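Local coordinates for protein-S-isoprenylcysteine O-methyltransferase (Tribolium castaneum, PDB 5V7P) that methylates the carboxylate of isoprenylated C-terminal cysteines in the endoplasmic reticulum membrane, using S-adenosyl-L-methionine as methyl donor, at residues A134-E145 with L226-Y235. Numbering follows the deposited sequence.
Sequences AAVSSWVEFFIE and LINPLCIPAY. With MPG ([(Z)-octadec-9-enyl] (2R)-2,3-bis(oxidanyl)propanoate), chain B; D10 (decane), chain J; UND (undecane), chain K; D10 (decane), chain I.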
# COMPACT_ATOMS: atom_id res chain seq x y z
N ALA A 134 -0.69 11.22 8.32
CA ALA A 134 0.19 10.46 9.20
C ALA A 134 1.65 10.60 8.78
O ALA A 134 2.53 10.76 9.63
CB ALA A 134 -0.22 8.98 9.20
N ALA A 135 1.91 10.55 7.48
CA ALA A 135 3.28 10.68 6.99
C ALA A 135 3.83 12.07 7.26
O ALA A 135 4.94 12.22 7.78
CB ALA A 135 3.34 10.35 5.50
N VAL A 136 3.06 13.11 6.91
CA VAL A 136 3.50 14.48 7.17
C VAL A 136 3.65 14.72 8.66
O VAL A 136 4.58 15.40 9.11
CB VAL A 136 2.52 15.48 6.53
CG1 VAL A 136 2.88 16.92 6.91
CG2 VAL A 136 2.50 15.32 5.02
N SER A 137 2.74 14.16 9.47
CA SER A 137 2.80 14.39 10.90
C SER A 137 4.07 13.82 11.51
O SER A 137 4.54 14.31 12.54
CB SER A 137 1.57 13.78 11.59
OG SER A 137 1.68 12.38 11.68
N SER A 138 4.65 12.79 10.88
CA SER A 138 5.93 12.28 11.35
C SER A 138 7.08 13.19 10.94
O SER A 138 8.12 13.22 11.61
CB SER A 138 6.17 10.86 10.83
OG SER A 138 6.61 10.86 9.49
N TRP A 139 6.92 13.93 9.84
CA TRP A 139 7.92 14.92 9.46
C TRP A 139 7.91 16.11 10.41
O TRP A 139 8.97 16.60 10.82
CB TRP A 139 7.69 15.39 8.03
CG TRP A 139 7.66 14.31 7.01
CD1 TRP A 139 8.08 13.02 7.16
CD2 TRP A 139 7.17 14.41 5.67
NE1 TRP A 139 7.88 12.31 6.00
CE2 TRP A 139 7.33 13.15 5.06
CE3 TRP A 139 6.62 15.45 4.92
CZ2 TRP A 139 6.95 12.90 3.75
CZ3 TRP A 139 6.25 15.21 3.61
CH2 TRP A 139 6.41 13.94 3.04
N VAL A 140 6.72 16.59 10.78
CA VAL A 140 6.64 17.76 11.64
C VAL A 140 7.11 17.41 13.05
O VAL A 140 7.79 18.21 13.70
CB VAL A 140 5.21 18.35 11.64
CG1 VAL A 140 4.73 18.59 10.21
CG2 VAL A 140 4.24 17.45 12.39
N GLU A 141 6.76 16.22 13.54
CA GLU A 141 7.24 15.80 14.85
C GLU A 141 8.76 15.81 14.88
O GLU A 141 9.37 16.36 15.81
CB GLU A 141 6.72 14.41 15.21
CG GLU A 141 7.22 13.94 16.57
CD GLU A 141 6.79 12.53 16.93
OE1 GLU A 141 5.98 11.94 16.19
OE2 GLU A 141 7.27 12.02 17.96
N PHE A 142 9.39 15.20 13.88
CA PHE A 142 10.85 15.14 13.85
C PHE A 142 11.45 16.54 13.94
O PHE A 142 12.28 16.81 14.82
CB PHE A 142 11.33 14.44 12.58
CG PHE A 142 12.83 14.38 12.45
CD1 PHE A 142 13.54 13.34 13.02
CD2 PHE A 142 13.52 15.37 11.77
CE1 PHE A 142 14.92 13.28 12.91
CE2 PHE A 142 14.90 15.32 11.66
CZ PHE A 142 15.60 14.27 12.23
N PHE A 143 11.03 17.44 13.06
CA PHE A 143 11.67 18.75 12.97
C PHE A 143 11.29 19.67 14.13
O PHE A 143 12.10 20.50 14.54
CB PHE A 143 11.33 19.41 11.63
CG PHE A 143 12.05 18.79 10.47
CD1 PHE A 143 13.40 19.02 10.28
CD2 PHE A 143 11.38 17.95 9.60
CE1 PHE A 143 14.07 18.44 9.22
CE2 PHE A 143 12.04 17.37 8.54
CZ PHE A 143 13.39 17.61 8.35
N ILE A 144 10.07 19.54 14.67
CA ILE A 144 9.74 20.25 15.90
C ILE A 144 10.55 19.69 17.06
O ILE A 144 11.12 20.44 17.86
CB ILE A 144 8.22 20.17 16.18
CG1 ILE A 144 7.46 21.01 15.15
CG2 ILE A 144 7.90 20.64 17.60
CD1 ILE A 144 5.94 20.98 15.30
N GLU A 145 10.64 18.36 17.15
CA GLU A 145 11.41 17.75 18.23
C GLU A 145 12.90 17.99 18.06
O GLU A 145 13.63 18.15 19.04
CB GLU A 145 11.12 16.25 18.30
CG GLU A 145 9.77 15.91 18.90
CD GLU A 145 9.46 14.43 18.85
OE1 GLU A 145 10.20 13.69 18.16
OE2 GLU A 145 8.49 13.99 19.49
N LEU A 226 13.49 7.66 12.88
CA LEU A 226 13.27 9.06 13.20
C LEU A 226 13.32 9.35 14.70
O LEU A 226 13.36 10.52 15.08
CB LEU A 226 11.91 9.50 12.63
CG LEU A 226 11.83 10.38 11.38
CD1 LEU A 226 13.05 10.25 10.47
CD2 LEU A 226 10.57 10.03 10.60
N ILE A 227 13.31 8.32 15.54
CA ILE A 227 13.23 8.50 16.99
C ILE A 227 12.07 9.45 17.28
O ILE A 227 12.25 10.49 17.93
CB ILE A 227 14.55 9.02 17.57
CG1 ILE A 227 15.72 8.18 17.05
CG2 ILE A 227 14.51 8.99 19.10
CD1 ILE A 227 17.08 8.52 17.64
N ASN A 228 10.88 9.10 16.79
CA ASN A 228 9.66 9.87 17.03
C ASN A 228 8.85 9.18 18.12
O ASN A 228 8.16 8.19 17.83
CB ASN A 228 8.84 10.01 15.75
CG ASN A 228 9.36 11.10 14.83
OD1 ASN A 228 10.04 12.02 15.26
ND2 ASN A 228 9.01 11.00 13.55
N PRO A 229 8.89 9.65 19.37
CA PRO A 229 8.17 8.93 20.44
C PRO A 229 6.65 8.96 20.29
O PRO A 229 5.98 8.11 20.88
CB PRO A 229 8.62 9.65 21.72
CG PRO A 229 9.06 10.99 21.27
CD PRO A 229 9.64 10.80 19.90
N LEU A 230 6.10 9.90 19.53
CA LEU A 230 4.65 9.94 19.34
C LEU A 230 4.20 9.05 18.18
O LEU A 230 3.16 8.39 18.27
CB LEU A 230 4.18 11.38 19.10
CG LEU A 230 4.49 12.39 20.20
CD1 LEU A 230 3.98 13.77 19.79
CD2 LEU A 230 3.87 11.97 21.53
N CYS A 231 4.97 9.02 17.09
CA CYS A 231 4.54 8.29 15.90
C CYS A 231 4.75 6.78 16.04
O CYS A 231 4.03 6.01 15.40
CB CYS A 231 5.28 8.80 14.67
SG CYS A 231 4.53 10.26 13.91
N ILE A 232 5.72 6.36 16.85
CA ILE A 232 6.04 4.94 16.97
C ILE A 232 4.79 4.19 17.44
O ILE A 232 4.35 3.26 16.76
CB ILE A 232 7.24 4.70 17.91
CG1 ILE A 232 8.54 5.03 17.17
CG2 ILE A 232 7.27 3.25 18.41
CD1 ILE A 232 9.77 5.06 18.07
N PRO A 233 4.18 4.56 18.58
CA PRO A 233 2.97 3.84 18.98
C PRO A 233 1.81 4.06 18.03
O PRO A 233 1.05 3.11 17.75
CB PRO A 233 2.67 4.40 20.38
CG PRO A 233 3.91 5.11 20.80
CD PRO A 233 4.52 5.61 19.55
N ALA A 234 1.63 5.28 17.53
CA ALA A 234 0.54 5.55 16.59
C ALA A 234 0.68 4.71 15.34
O ALA A 234 -0.30 4.10 14.87
CB ALA A 234 0.52 7.04 16.25
N TYR A 235 1.89 4.65 14.77
CA TYR A 235 2.12 3.82 13.59
C TYR A 235 1.87 2.34 13.90
O TYR A 235 1.29 1.62 13.09
CB TYR A 235 3.54 4.02 13.07
CG TYR A 235 3.69 5.19 12.13
CD1 TYR A 235 3.11 6.42 12.41
CD2 TYR A 235 4.44 5.07 10.96
CE1 TYR A 235 3.25 7.49 11.54
CE2 TYR A 235 4.58 6.13 10.09
CZ TYR A 235 3.99 7.34 10.39
OH TYR A 235 4.14 8.40 9.52
C2 MPG B . 1.56 5.70 8.35
C3 MPG B . 1.87 4.40 9.08
C4 MPG B . 1.19 3.21 8.40
C5 MPG B . 1.74 1.93 8.98
C6 MPG B . 0.96 0.76 8.42
C7 MPG B . 1.14 0.59 6.92
C8 MPG B . -0.20 0.13 6.36
C9 MPG B . 0.02 -0.44 4.96
C10 MPG B . -0.44 0.12 3.87
C11 MPG B . -1.24 1.42 3.86
C12 MPG B . -0.99 2.16 2.55
C13 MPG B . -1.61 1.41 1.38
C14 MPG B . -0.92 1.86 0.11
C15 MPG B . -1.67 1.34 -1.11
C16 MPG B . -1.96 2.48 -2.08
O1 MPG B . 3.44 6.17 6.99
C1 MPG B . 2.13 5.72 6.93
CXD MPG B . 5.81 5.71 6.31
O2 MPG B . 6.80 5.03 7.02
C21 MPG B . 5.95 7.22 6.57
O3 MPG B . 6.86 7.44 7.61
O4 MPG B . 4.24 4.06 6.89
CX3 MPG B . 4.44 5.22 6.75
C1 D10 J . 10.68 16.34 3.66
C2 D10 J . 10.19 15.51 2.47
C3 D10 J . 10.39 14.02 2.75
C4 D10 J . 9.86 13.22 1.57
C5 D10 J . 10.02 11.72 1.83
C6 D10 J . 9.38 10.95 0.68
C7 D10 J . 9.59 9.45 0.87
C8 D10 J . 8.64 8.67 -0.04
C9 D10 J . 9.04 8.90 -1.50
C1 UND K . -0.84 10.75 13.45
C2 UND K . -0.86 11.35 14.85
C3 UND K . 0.55 11.31 15.44
C4 UND K . 0.76 12.46 16.43
C5 UND K . 2.04 13.23 16.08
C6 UND K . 1.96 14.66 16.62
C7 UND K . 2.88 15.55 15.78
C8 UND K . 2.78 16.99 16.26
C9 UND K . 3.53 17.14 17.59
C10 UND K . 4.73 18.08 17.42
C11 UND K . 5.78 17.75 18.48
C3 D10 I . 5.64 19.25 3.35
C4 D10 I . 5.64 19.73 4.80
C5 D10 I . 6.94 19.31 5.48
C6 D10 I . 6.94 19.80 6.93
C7 D10 I . 8.24 19.39 7.61
C8 D10 I . 8.33 20.06 8.98
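E141 meets N228 and L230 where the transmembrane helices 129-148 and 231-258 pack nearly antiparallel (165° between the short axes), in the turn that leads into helix 231-258, just after the Schellman motif at I227. With CG anti to the backbone N (chi1 179°) and the chain extended beyond it, E141 runs past the N228 side chain in the opposite direction. Its CB lies 4.0 Å from C7 of a bound undecane, CG rests against N228 OD1, and CD comes up to N228 CB, the carboxylate stacking on the amide with the planes 23° apart. At the tip, OE2 takes a fairly straight bond, on its syn side, from L230 N at 2.9 Å, while OE1 receives a weak one from C231 N. E141 OE2 and E145 OE2 lie 2.8 Å apart, consistent with a shared proton. N228 ND2 adds a weak bond to S138 O, and N228 OD1 is held by K153, which also pairs with E145. Further along, a lipid-like MPG lies over one face of the Y235 ring. Y235 OH donates to A134 O at 2.9 Å, from above the carbonyl plane. A phenylalanine in place of Y235 would probably leave A134 O without its cross-helix donor. S137 OG donates to the same oxygen at 2.7 Å.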